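Local coordinates for protein DnaJ homolog subfamily C member 10 (Mus musculus, PDB 3APQ) that reduces disulfide bonds in the endoplasmic reticulum, serving both the correct folding of proteins and the degradation of misfolded ones, at residues Arg105-Asp108 with Ala109-Ser113; Asp131-Pro134 with Thr135-Phe139; Ile174-Ser177 with Gly178-Ala181; Ser192-Ala195 with Phe196-His200. One frame throughout, in Å; residues are numbered along the deposited sequence. Where two conformers were deposited one is given.

Contact 1: Arg105-Asp108 with Ala109-Ser113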
ATOM      1  N   ARG A 105      -7.926  -8.249  -1.610  1.00 19.95           N
ATOM      2  CA  ARG A 105      -8.443  -9.450  -0.876  1.00 20.40           C
ATOM      3  C   ARG A 105      -8.543  -9.153   0.622  1.00 19.92           C
ATOM      4  O   ARG A 105      -9.554  -9.426   1.289  1.00 18.09           O
ATOM      5  CB  ARG A 105      -7.509 -10.633  -1.111  1.00 22.41           C
ATOM      6  CG  ARG A 105      -7.952 -11.938  -0.472  1.00 29.08           C
ATOM      7  CD  ARG A 105      -7.171 -13.133  -1.089  1.00 39.09           C
ATOM      8  NE  ARG A 105      -7.568 -13.335  -2.495  1.00 43.82           N
ATOM      9  CZ  ARG A 105      -8.703 -13.929  -2.911  1.00 48.47           C
ATOM     10  NH1 ARG A 105      -9.588 -14.430  -2.040  1.00 47.33           N
ATOM     11  NH2 ARG A 105      -8.956 -14.038  -4.216  1.00 49.33           N
ATOM     12  N   GLU A 106      -7.472  -8.557   1.140  1.00 17.36           N
ATOM     13  CA  GLU A 106      -7.395  -8.254   2.554  1.00 17.61           C
ATOM     14  C   GLU A 106      -8.364  -7.134   2.923  1.00 16.22           C
ATOM     15  O   GLU A 106      -8.944  -7.176   4.001  1.00 15.18           O
ATOM     16  CB  GLU A 106      -5.937  -7.911   2.880  1.00 18.76           C
ATOM     17  CG  GLU A 106      -5.033  -9.143   2.888  1.00 21.31           C
ATOM     18  CD  GLU A 106      -4.643  -9.663   1.500  1.00 29.74           C
ATOM     19  OE1 GLU A 106      -4.670  -8.873   0.499  1.00 25.20           O
ATOM     20  OE2 GLU A 106      -4.346 -10.897   1.433  1.00 35.41           O
ATOM     21  N   PHE A 107      -8.566  -6.160   2.032  1.00 16.62           N
ATOM     22  CA  PHE A 107      -9.547  -5.103   2.299  1.00 16.27           C
ATOM     23  C   PHE A 107     -10.956  -5.699   2.435  1.00 17.19           C
ATOM     24  O   PHE A 107     -11.655  -5.419   3.397  1.00 17.13           O
ATOM     25  CB  PHE A 107      -9.578  -4.042   1.205  1.00 16.68           C
ATOM     26  CG  PHE A 107     -10.612  -2.969   1.469  1.00 17.53           C
ATOM     27  CD1 PHE A 107     -10.269  -1.834   2.183  1.00 19.37           C
ATOM     28  CD2 PHE A 107     -11.929  -3.127   1.046  1.00 22.18           C
ATOM     29  CE1 PHE A 107     -11.260  -0.867   2.483  1.00 18.73           C
ATOM     30  CE2 PHE A 107     -12.899  -2.182   1.325  1.00 23.39           C
ATOM     31  CZ  PHE A 107     -12.555  -1.058   2.033  1.00 21.76           C
ATOM     32  N   ASP A 108     -11.371  -6.516   1.464  1.00 17.73           N
ATOM     33  CA  ASP A 108     -12.670  -7.166   1.529  1.00 19.85           C
ATOM     34  C   ASP A 108     -12.872  -8.037   2.784  1.00 21.32           C
ATOM     35  O   ASP A 108     -13.947  -8.027   3.383  1.00 21.60           O
ATOM     36  CB  ASP A 108     -12.954  -7.988   0.247  1.00 21.67           C
ATOM     37  CG  ASP A 108     -13.147  -7.108  -1.011  1.00 26.01           C
ATOM     38  OD1 ASP A 108     -13.400  -5.880  -0.949  1.00 28.74           O
ATOM     39  OD2 ASP A 108     -13.074  -7.705  -2.099  1.00 33.30           O
ATOM     40  N   ALA A 109     -11.855  -8.808   3.161  1.00 21.33           N
ATOM     41  CA  ALA A 109     -11.897  -9.550   4.428  1.00 21.03           C
ATOM     42  C   ALA A 109     -12.061  -8.635   5.647  1.00 20.48           C
ATOM     43  O   ALA A 109     -12.909  -8.906   6.525  1.00 18.61           O
ATOM     44  CB  ALA A 109     -10.636 -10.396   4.599  1.00 20.53           C
ATOM     45  N   ALA A 110     -11.257  -7.563   5.715  1.00 19.64           N
ATOM     46  CA  ALA A 110     -11.365  -6.563   6.776  1.00 19.96           C
ATOM     47  C   ALA A 110     -12.783  -6.057   6.939  1.00 21.65           C
ATOM     48  O   ALA A 110     -13.337  -6.060   8.051  1.00 22.60           O
ATOM     49  CB  ALA A 110     -10.453  -5.371   6.469  1.00 18.37           C
ATOM     50  N   VAL A 111     -13.373  -5.576   5.841  1.00 22.71           N
ATOM     51  CA  VAL A 111     -14.742  -4.992   5.953  1.00 25.25           C
ATOM     52  C   VAL A 111     -15.847  -6.066   6.191  1.00 26.37           C
ATOM     53  O   VAL A 111     -16.949  -5.757   6.644  1.00 27.02           O
ATOM     54  CB  VAL A 111     -15.080  -3.993   4.794  1.00 25.69           C
ATOM     55  CG1 VAL A 111     -14.000  -2.898   4.727  1.00 26.98           C
ATOM     56  CG2 VAL A 111     -15.225  -4.720   3.451  1.00 27.85           C
ATOM     57  N   ASN A 112     -15.529  -7.327   5.945  1.00 26.96           N
ATOM     58  CA  ASN A 112     -16.497  -8.398   6.177  1.00 29.25           C
ATOM     59  C   ASN A 112     -16.380  -9.029   7.567  1.00 29.12           C
ATOM     60  O   ASN A 112     -17.301  -9.710   8.014  1.00 29.41           O
ATOM     61  CB  ASN A 112     -16.362  -9.490   5.106  1.00 30.49           C
ATOM     62  CG  ASN A 112     -17.600 -10.405   5.032  1.00 36.84           C
ATOM     63  OD1 ASN A 112     -18.693  -9.993   4.611  1.00 42.03           O
ATOM     64  ND2 ASN A 112     -17.426 -11.648   5.439  1.00 39.25           N
ATOM     65  N   SER A 113     -15.233  -8.840   8.209  1.00 27.74           N
ATOM     66  CA  SER A 113     -14.898  -9.565   9.430  1.00 28.09           C
ATOM     67  C   SER A 113     -15.767  -9.168  10.598  1.00 28.53           C
ATOM     68  O   SER A 113     -15.950  -9.967  11.477  1.00 31.02           O
ATOM     69  CB  SER A 113     -13.435  -9.335   9.828  1.00 26.40           C
ATOM     70  OG  SER A 113     -13.256  -8.000  10.338  1.00 26.99           O
TER
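R105 gives its backbone carbonyl to A109, the N-H of A109 reaching R105 O at 3.0 Å, while its guanidinium turns to the surface and forms a salt bridge with E58 of the J domain. One residue on, E106 O accepts the N-H of A110 at 2.9 Å; a long acidic side chain suits this exposed position, and the small methyl of A110 suits the buried side. F107 carries the side-chain contact. Its CG stands anti to the backbone N (chi1 179°), which brings the ring alongside V111 of the following turn, where V111 lays CG1 over one face as a CH-pi contact, 3.9 Å from the ring centroid. These i to i+4 pairs belong to helix 104-113 of the thioredoxin domain, whose apolar side faces the sheet: the F107 ring also meets F175 edge-to-face. With an alanine here, V111 CG1 would probably lose the aromatic face it rests on, and a gap is likely to open between helix and sheet. D108 O receives N112 N in a weak bond of 3.1 Å with an N-H...O angle of 129°. The carboxylate of D108 makes its salt bridge with R104, through OD2.

Contact 2: Asp131-Pro134 with Thr135-Phe139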
ATOM      1  N   ASP A 131       0.963  15.262   3.530  1.00 17.55           N
ATOM      2  CA  ASP A 131       0.820  16.134   4.650  1.00 19.08           C
ATOM      3  C   ASP A 131       0.217  15.376   5.817  1.00 18.21           C
ATOM      4  O   ASP A 131       0.597  15.611   6.958  1.00 18.25           O
ATOM      5  CB  ASP A 131      -0.110  17.311   4.303  1.00 20.43           C
ATOM      6  CG  ASP A 131       0.580  18.405   3.482  1.00 25.71           C
ATOM      7  OD1 ASP A 131       1.803  18.312   3.243  1.00 29.17           O
ATOM      8  OD2 ASP A 131      -0.118  19.365   3.064  1.00 27.68           O
ATOM      9  N   LEU A 132      -0.744  14.519   5.518  1.00 15.99           N
ATOM     10  CA  LEU A 132      -1.473  13.717   6.505  1.00 15.98           C
ATOM     11  C   LEU A 132      -0.632  12.524   7.061  1.00 15.61           C
ATOM     12  O   LEU A 132      -0.757  12.152   8.221  1.00 16.39           O
ATOM     13  CB  LEU A 132      -2.780  13.222   5.894  1.00 13.38           C
ATOM     14  CG  LEU A 132      -3.502  12.170   6.714  1.00 16.00           C
ATOM     15  CD1 LEU A 132      -4.007  12.766   8.062  1.00 17.78           C
ATOM     16  CD2 LEU A 132      -4.702  11.573   5.915  1.00 16.28           C
ATOM     17  N   ALA A 133       0.236  11.963   6.241  1.00 15.66           N
ATOM     18  CA  ALA A 133       1.030  10.790   6.652  1.00 14.95           C
ATOM     19  C   ALA A 133       1.619  10.790   8.076  1.00 15.83           C
ATOM     20  O   ALA A 133       1.412   9.845   8.814  1.00 15.37           O
ATOM     21  CB  ALA A 133       2.072  10.439   5.614  1.00 16.52           C
ATOM     22  N   PRO A 134       2.366  11.848   8.481  1.00 15.99           N
ATOM     23  CA  PRO A 134       2.937  11.742   9.817  1.00 16.99           C
ATOM     24  C   PRO A 134       1.870  11.687  10.898  1.00 16.74           C
ATOM     25  O   PRO A 134       2.081  11.013  11.897  1.00 17.04           O
ATOM     26  CB  PRO A 134       3.772  13.034   9.946  1.00 18.01           C
ATOM     27  CG  PRO A 134       4.197  13.287   8.556  1.00 21.12           C
ATOM     28  CD  PRO A 134       2.944  13.000   7.751  1.00 16.80           C
ATOM     29  N   THR A 135       0.779  12.425  10.730  1.00 15.31           N
ATOM     30  CA  THR A 135      -0.332  12.415  11.692  1.00 17.31           C
ATOM     31  C   THR A 135      -1.051  11.081  11.697  1.00 15.73           C
ATOM     32  O   THR A 135      -1.365  10.581  12.775  1.00 17.27           O
ATOM     33  CB  THR A 135      -1.352  13.487  11.344  1.00 18.38           C
ATOM     34  OG1 THR A 135      -0.693  14.745  11.280  1.00 22.81           O
ATOM     35  CG2 THR A 135      -2.513  13.576  12.383  1.00 18.50           C
ATOM     36  N   TRP A 136      -1.285  10.478  10.512  1.00 14.81           N
ATOM     37  CA  TRP A 136      -1.908   9.172  10.475  1.00 13.44           C
ATOM     38  C   TRP A 136      -1.033   8.182  11.296  1.00 13.44           C
ATOM     39  O   TRP A 136      -1.552   7.340  12.015  1.00 13.60           O
ATOM     40  CB  TRP A 136      -2.037   8.722   9.020  1.00 12.62           C
ATOM     41  CG  TRP A 136      -2.907   7.515   8.808  1.00 14.79           C
ATOM     42  CD1 TRP A 136      -2.515   6.274   8.393  1.00 13.19           C
ATOM     43  CD2 TRP A 136      -4.322   7.427   9.080  1.00 10.76           C
ATOM     44  NE1 TRP A 136      -3.619   5.428   8.326  1.00 14.56           N
ATOM     45  CE2 TRP A 136      -4.729   6.113   8.756  1.00 13.14           C
ATOM     46  CE3 TRP A 136      -5.280   8.354   9.532  1.00 13.67           C
ATOM     47  CZ2 TRP A 136      -6.073   5.677   8.881  1.00 11.85           C
ATOM     48  CZ3 TRP A 136      -6.622   7.926   9.678  1.00  9.18           C
ATOM     49  CH2 TRP A 136      -6.997   6.615   9.345  1.00 14.91           C
ATOM     50  N   ARG A 137       0.286   8.249  11.143  1.00 13.17           N
ATOM     51  CA  ARG A 137       1.191   7.369  11.891  1.00 14.11           C
ATOM     52  C   ARG A 137       1.110   7.619  13.412  1.00 15.66           C
ATOM     53  O   ARG A 137       1.076   6.672  14.189  1.00 15.16           O
ATOM     54  CB  ARG A 137       2.643   7.620  11.484  1.00 14.99           C
ATOM     55  CG  ARG A 137       2.972   7.217  10.043  1.00 12.35           C
ATOM     56  CD  ARG A 137       4.401   7.654   9.727  1.00 16.91           C
ATOM     57  NE  ARG A 137       4.662   7.253   8.349  1.00 15.11           N
ATOM     58  CZ  ARG A 137       4.931   8.095   7.364  1.00 21.27           C
ATOM     59  NH1 ARG A 137       5.122   9.405   7.627  1.00 15.98           N
ATOM     60  NH2 ARG A 137       5.064   7.611   6.121  1.00 19.06           N
ATOM     61  N   GLU A 138       1.077   8.903  13.821  1.00 17.30           N
ATOM     62  CA  GLU A 138       1.016   9.253  15.249  1.00 18.62           C
ATOM     63  C   GLU A 138      -0.334   8.804  15.837  1.00 18.38           C
ATOM     64  O   GLU A 138      -0.404   8.252  16.962  1.00 16.55           O
ATOM     65  CB  GLU A 138       1.233  10.779  15.458  1.00 21.00           C
ATOM     66  CG  GLU A 138       1.094  11.205  16.953  1.00 27.61           C
ATOM     67  CD  GLU A 138       1.186  12.738  17.194  1.00 34.16           C
ATOM     68  OE1 GLU A 138       0.746  13.534  16.309  1.00 33.85           O
ATOM     69  OE2 GLU A 138       1.663  13.120  18.295  1.00 33.35           O
ATOM     70  N   PHE A 139      -1.394   9.017  15.060  1.00 15.71           N
ATOM     71  CA  PHE A 139      -2.734   8.593  15.471  1.00 16.47           C
ATOM     72  C   PHE A 139      -2.778   7.061  15.646  1.00 14.93           C
ATOM     73  O   PHE A 139      -3.318   6.540  16.651  1.00 15.35           O
ATOM     74  CB  PHE A 139      -3.728   9.080  14.397  1.00 17.48           C
ATOM     75  CG  PHE A 139      -5.006   8.314  14.352  1.00 17.95           C
ATOM     76  CD1 PHE A 139      -5.925   8.417  15.380  1.00 16.34           C
ATOM     77  CD2 PHE A 139      -5.298   7.495  13.281  1.00 18.30           C
ATOM     78  CE1 PHE A 139      -7.123   7.704  15.326  1.00 18.97           C
ATOM     79  CE2 PHE A 139      -6.465   6.765  13.241  1.00 17.73           C
ATOM     80  CZ  PHE A 139      -7.389   6.881  14.284  1.00 17.70           C
TER
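P134 and T135, then L132, bury the most surface here, while A133 and P134 meet the side chain of R137. A133 offers its CB to one face of the R137 guanidinium, NH1 lying 3.8 Å from that methyl, whose small size lets the flat group lie close. R137 reaches it because its chain is extended from CG to NE (chi2 174°, chi3 -180°), and CG passes 3.3 Å from A133 O. That same carbonyl accepts R137 N at 3.0 Å. P134 crosses obliquely beside the arginine, its CG 4.1 Å from R137 NH1. Having no N-H, the proline kinks the helix, yet P134 O still receives E138 N at 3.0 Å. T135 sets CB 3.4 Å from L132 O, and its short branched side chain fits against L193. NE of R137 forms a salt bridge with D96, and NH2 bonds to I92 O; an alanine here would probably leave D96 without its charged mate and uncover the methyl of A133. Helix 127-142, starting at the redox-active C126-C129 disulfide, bridges parallel strands 117-122 and 148-153; L132 and W136 press on strands 117-122 and 171-175, while T135 and F139 meet helix 190-202.

Contact 3: Ile174-Ser177 with Gly178-Ala181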
ATOM      1  N   ILE A 174     -14.467   5.005   7.911  1.00 17.47           N
ATOM      2  CA  ILE A 174     -14.500   3.969   8.929  1.00 19.14           C
ATOM      3  C   ILE A 174     -15.544   2.899   8.548  1.00 20.50           C
ATOM      4  O   ILE A 174     -16.632   3.219   8.010  1.00 20.37           O
ATOM      5  CB  ILE A 174     -14.617   4.612  10.309  1.00 20.72           C
ATOM      6  CG1 ILE A 174     -14.269   3.630  11.407  1.00 23.27           C
ATOM      7  CG2 ILE A 174     -15.982   5.222  10.516  1.00 21.73           C
ATOM      8  CD1 ILE A 174     -13.773   4.322  12.706  1.00 22.58           C
ATOM      9  N   PHE A 175     -15.181   1.626   8.741  1.00 20.65           N
ATOM     10  CA  PHE A 175     -16.008   0.496   8.240  1.00 21.68           C
ATOM     11  C   PHE A 175     -16.241  -0.499   9.377  1.00 22.03           C
ATOM     12  O   PHE A 175     -15.350  -0.768  10.204  1.00 19.79           O
ATOM     13  CB  PHE A 175     -15.259  -0.306   7.143  1.00 19.90           C
ATOM     14  CG  PHE A 175     -14.943   0.458   5.894  1.00 23.68           C
ATOM     15  CD1 PHE A 175     -15.849   0.469   4.824  1.00 25.07           C
ATOM     16  CD2 PHE A 175     -13.721   1.145   5.770  1.00 19.70           C
ATOM     17  CE1 PHE A 175     -15.570   1.165   3.610  1.00 25.15           C
ATOM     18  CE2 PHE A 175     -13.426   1.856   4.580  1.00 23.54           C
ATOM     19  CZ  PHE A 175     -14.381   1.881   3.497  1.00 25.33           C
ATOM     20  N   ARG A 176     -17.428  -1.098   9.399  1.00 24.24           N
ATOM     21  CA  ARG A 176     -17.610  -2.319  10.180  1.00 26.97           C
ATOM     22  C   ARG A 176     -18.706  -3.161   9.511  1.00 28.96           C
ATOM     23  O   ARG A 176     -19.794  -2.641   9.231  1.00 29.94           O
ATOM     24  CB  ARG A 176     -17.967  -2.025  11.636  1.00 27.42           C
ATOM     25  CG  ARG A 176     -17.824  -3.262  12.555  1.00 32.68           C
ATOM     26  CD  ARG A 176     -18.841  -3.291  13.671  1.00 42.46           C
ATOM     27  NE  ARG A 176     -19.340  -1.956  14.001  1.00 47.68           N
ATOM     28  CZ  ARG A 176     -18.877  -1.185  14.985  1.00 51.43           C
ATOM     29  NH1 ARG A 176     -17.869  -1.596  15.768  1.00 50.68           N
ATOM     30  NH2 ARG A 176     -19.422   0.021  15.185  1.00 52.97           N
ATOM     31  N   SER A 177     -18.405  -4.435   9.248  1.00 29.70           N
ATOM     32  CA  SER A 177     -19.404  -5.359   8.716  1.00 31.37           C
ATOM     33  C   SER A 177     -20.804  -5.072   9.263  1.00 32.00           C
ATOM     34  O   SER A 177     -20.993  -4.899  10.471  1.00 30.72           O
ATOM     35  CB  SER A 177     -19.041  -6.806   9.056  1.00 32.45           C
ATOM     36  OG  SER A 177     -19.957  -7.671   8.417  1.00 35.09           O
ATOM     37  N   GLY A 178     -21.786  -5.021   8.359  1.00 33.12           N
ATOM     38  CA  GLY A 178     -23.166  -4.807   8.791  1.00 34.89           C
ATOM     39  C   GLY A 178     -23.542  -3.342   8.939  1.00 35.20           C
ATOM     40  O   GLY A 178     -24.723  -3.021   9.159  1.00 37.00           O
ATOM     41  N   MET A 179     -22.571  -2.437   8.778  1.00 33.45           N
ATOM     42  CA  MET A 179     -22.932  -1.034   8.860  0.50 33.17           C
ATOM     43  C   MET A 179     -22.396  -0.228   7.681  1.00 31.83           C
ATOM     44  O   MET A 179     -21.437  -0.613   7.011  1.00 30.34           O
ATOM     45  CB  MET A 179     -22.573  -0.465  10.232  0.50 33.35           C
ATOM     46  CG  MET A 179     -23.192  -1.260  11.363  0.50 35.54           C
ATOM     47  SD  MET A 179     -22.800  -0.614  12.982  0.50 41.03           S
ATOM     48  CE  MET A 179     -21.407   0.440  12.626  0.50 37.30           C
ATOM     49  N   ALA A 180     -23.106   0.849   7.339  1.00 30.73           N
ATOM     50  CA  ALA A 180     -22.681   1.679   6.198  1.00 29.83           C
ATOM     51  C   ALA A 180     -21.358   2.376   6.576  1.00 27.81           C
ATOM     52  O   ALA A 180     -21.208   2.813   7.716  1.00 28.37           O
ATOM     53  CB  ALA A 180     -23.774   2.715   5.833  1.00 32.36           C
ATOM     54  N   ALA A 181     -20.401   2.439   5.650  1.00 25.91           N
ATOM     55  CA  ALA A 181     -19.178   3.193   5.857  1.00 24.92           C
ATOM     56  C   ALA A 181     -19.466   4.654   6.207  1.00 25.27           C
ATOM     57  O   ALA A 181     -20.425   5.249   5.693  1.00 26.33           O
ATOM     58  CB  ALA A 181     -18.330   3.141   4.597  1.00 24.75           C
TER
HETATM   59  O   HOH W   1     -18.884  -0.818   6.642  1.00 32.10           O
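R176 and M179 lie side by side and point the same way, with the methyl CE of M179 at the edge of the arginine's guanidinium, in its plane, 3.3 Å from R176 NH2. The arginine chain bends at chi2 and chi3, which folds NE back toward the methionine; CE is 3.5 Å from R176 NE, a buried nitrogen with no polar partner in the model. This contact belongs to one of two modelled conformers of M179 and is probably only part-time, which fits a flexible thioether at an exposed place. One residue earlier, F175 holds its ring obliquely against A181, CE1 being 3.5 Å from A181 CB; the small methyl fits beside the ring. The backbone of the first pair is closed by M179 N, which bonds to R176 O at 2.8 Å, in the carbonyl plane. A water accepts a weak hydrogen bond from R176 N and donates one to M179 O at 2.6 Å. G178, with phi at 86°, suits the position because a CB would collide with S177 O. This is a type II beta turn, R176 to M179, within the hairpin that leads from strand 171-175 to edge strand 182-183 of the thioredoxin fold.

Contact 4: Ser192-Ala195 with Phe196-His200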
ATOM      1  N   SER A 192      -8.407  15.279  16.515  1.00 21.14           N
ATOM      2  CA  SER A 192      -9.655  15.069  15.764  1.00 19.66           C
ATOM      3  C   SER A 192      -9.840  13.624  15.298  1.00 19.22           C
ATOM      4  O   SER A 192     -10.934  13.082  15.369  1.00 18.53           O
ATOM      5  CB  SER A 192      -9.724  16.001  14.546  1.00 20.00           C
ATOM      6  OG  SER A 192     -10.796  15.650  13.665  1.00 17.90           O
ATOM      7  N   LEU A 193      -8.767  13.017  14.784  1.00 17.04           N
ATOM      8  CA  LEU A 193      -8.802  11.602  14.341  1.00 16.45           C
ATOM      9  C   LEU A 193      -9.106  10.695  15.519  1.00 17.09           C
ATOM     10  O   LEU A 193      -9.995   9.833  15.438  1.00 17.70           O
ATOM     11  CB  LEU A 193      -7.475  11.229  13.670  1.00 15.92           C
ATOM     12  CG  LEU A 193      -7.253  11.925  12.313  1.00 14.17           C
ATOM     13  CD1 LEU A 193      -5.760  11.783  11.847  1.00 20.60           C
ATOM     14  CD2 LEU A 193      -8.135  11.318  11.193  1.00 21.04           C
ATOM     15  N   VAL A 194      -8.427  10.942  16.638  1.00 18.51           N
ATOM     16  CA  VAL A 194      -8.636  10.153  17.873  1.00 19.56           C
ATOM     17  C   VAL A 194     -10.087  10.258  18.360  1.00 20.69           C
ATOM     18  O   VAL A 194     -10.718   9.232  18.577  1.00 20.85           O
ATOM     19  CB  VAL A 194      -7.697  10.543  18.977  1.00 18.74           C
ATOM     20  CG1 VAL A 194      -8.098   9.841  20.291  1.00 19.69           C
ATOM     21  CG2 VAL A 194      -6.217  10.176  18.604  1.00 19.27           C
ATOM     22  N   ALA A 195     -10.621  11.493  18.428  1.00 21.53           N
ATOM     23  CA  ALA A 195     -12.005  11.750  18.903  1.00 22.10           C
ATOM     24  C   ALA A 195     -13.023  11.104  17.971  1.00 22.46           C
ATOM     25  O   ALA A 195     -14.047  10.566  18.400  1.00 21.55           O
ATOM     26  CB  ALA A 195     -12.261  13.225  18.998  1.00 22.20           C
ATOM     27  N   PHE A 196     -12.724  11.116  16.689  1.00 21.47           N
ATOM     28  CA  PHE A 196     -13.607  10.457  15.738  1.00 21.78           C
ATOM     29  C   PHE A 196     -13.552   8.938  15.875  1.00 21.06           C
ATOM     30  O   PHE A 196     -14.602   8.302  15.887  1.00 21.83           O
ATOM     31  CB  PHE A 196     -13.272  10.882  14.312  1.00 20.20           C
ATOM     32  CG  PHE A 196     -14.039  10.158  13.243  1.00 21.91           C
ATOM     33  CD1 PHE A 196     -15.305  10.588  12.846  1.00 23.60           C
ATOM     34  CD2 PHE A 196     -13.451   9.108  12.563  1.00 22.03           C
ATOM     35  CE1 PHE A 196     -16.002   9.932  11.811  1.00 24.91           C
ATOM     36  CE2 PHE A 196     -14.126   8.437  11.511  1.00 25.19           C
ATOM     37  CZ  PHE A 196     -15.385   8.842  11.122  1.00 22.25           C
ATOM     38  N   ALA A 197     -12.347   8.370  15.902  1.00 19.47           N
ATOM     39  CA  ALA A 197     -12.193   6.935  15.993  1.00 21.59           C
ATOM     40  C   ALA A 197     -12.821   6.428  17.286  1.00 22.66           C
ATOM     41  O   ALA A 197     -13.540   5.411  17.288  1.00 22.29           O
ATOM     42  CB  ALA A 197     -10.745   6.539  15.933  1.00 20.32           C
ATOM     43  N   MET A 198     -12.607   7.176  18.360  1.00 24.96           N
ATOM     44  CA  MET A 198     -13.073   6.749  19.672  1.00 27.09           C
ATOM     45  C   MET A 198     -14.586   6.814  19.809  1.00 28.40           C
ATOM     46  O   MET A 198     -15.164   5.990  20.520  1.00 29.97           O
ATOM     47  CB  MET A 198     -12.425   7.583  20.768  1.00 28.03           C
ATOM     48  CG  MET A 198     -10.971   7.264  20.992  1.00 30.96           C
ATOM     49  SD  MET A 198     -10.648   5.541  21.357  1.00 36.44           S
ATOM     50  CE  MET A 198     -11.432   5.490  22.993  1.00 35.51           C
ATOM     51  N   GLN A 199     -15.266   7.766  19.172  1.00 28.18           N
ATOM     52  CA  GLN A 199     -16.729   7.626  19.196  1.00 29.76           C
ATOM     53  C   GLN A 199     -17.197   6.334  18.529  1.00 28.05           C
ATOM     54  O   GLN A 199     -18.133   5.718  18.975  1.00 26.71           O
ATOM     55  CB  GLN A 199     -17.492   8.867  18.694  1.00 31.27           C
ATOM     56  CG  GLN A 199     -17.481   9.066  17.239  1.00 36.15           C
ATOM     57  CD  GLN A 199     -17.994  10.452  16.869  1.00 40.32           C
ATOM     58  OE1 GLN A 199     -19.092  10.584  16.354  1.00 43.23           O
ATOM     59  NE2 GLN A 199     -17.197  11.493  17.150  1.00 42.18           N
ATOM     60  N   HIS A 200     -16.509   5.883  17.480  1.00 26.80           N
ATOM     61  CA  HIS A 200     -16.956   4.685  16.820  1.00 26.66           C
ATOM     62  C   HIS A 200     -16.583   3.441  17.620  1.00 27.57           C
ATOM     63  O   HIS A 200     -17.324   2.451  17.606  1.00 28.77           O
ATOM     64  CB  HIS A 200     -16.408   4.629  15.373  1.00 25.90           C
ATOM     65  CG  HIS A 200     -17.165   5.510  14.432  1.00 25.98           C
ATOM     66  ND1 HIS A 200     -16.814   6.818  14.202  1.00 27.69           N
ATOM     67  CD2 HIS A 200     -18.304   5.299  13.736  1.00 25.68           C
ATOM     68  CE1 HIS A 200     -17.700   7.375  13.392  1.00 27.70           C
ATOM     69  NE2 HIS A 200     -18.598   6.466  13.074  1.00 30.15           N
TER
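V194 and M198, one turn apart, lie side by side, with V194 CG1 3.9 Å from M198 CG. The methionine's CG stands anti to its carbonyl carbon (chi1 -73°), which also brings it to 3.1 Å from V194 O, a close approach beside the acceptor that takes M198 N at 2.8 Å. The tightly packed side of the helix is made by L193, F196 and A197. L193 O receives the N-H of A197 at 2.8 Å in a nearly straight bond of 168°, and the small methyl of A197 lets helix 127-142 come close, where F139 meets it. F196 turns its broad ring inward, meeting Y184 edge-to-face and resting on I174 and V182. Over the centre of one face of that ring sits ND1 of H200, which donates to F196 O at 3.2 Å with the oxygen close to the imidazole plane; this bond is likely to fix the rotation of the histidine. The solvent side is looser: A195 and Q199 are exposed, and there the link is mainly the backbone bond from Q199 N to A195 O, 3.1 Å long, its donor above the carbonyl plane. A short methyl and a flexible amide suit such a surface. This two-sided character is that of the amphipathic C-terminal helix of a thioredoxin fold, here helix 190-202, laid against the central sheet.

How the contacts relate
All four contacts belong to the first thioredoxin domain and follow one another along the chain. Contacts 2 and 4 have centres about 14 Å apart, and helices 127-142 and 190-202 touch where F139 packs on V194 and A197. Contact 3, running from strand 171-175 into the turn that follows it, joins the two groups: F175 and S177 meet helix 104-113 of contact 1, centres about 11 Å apart, whereas I174 meets F196 and H200 of contact 4, centres about 15 Å apart. Contacts 1 and 2 do not touch, their centres about 23 Å apart. Helices thus cover both faces of the sheet, as in a thioredoxin fold, here one that carries a redox-active disulfide.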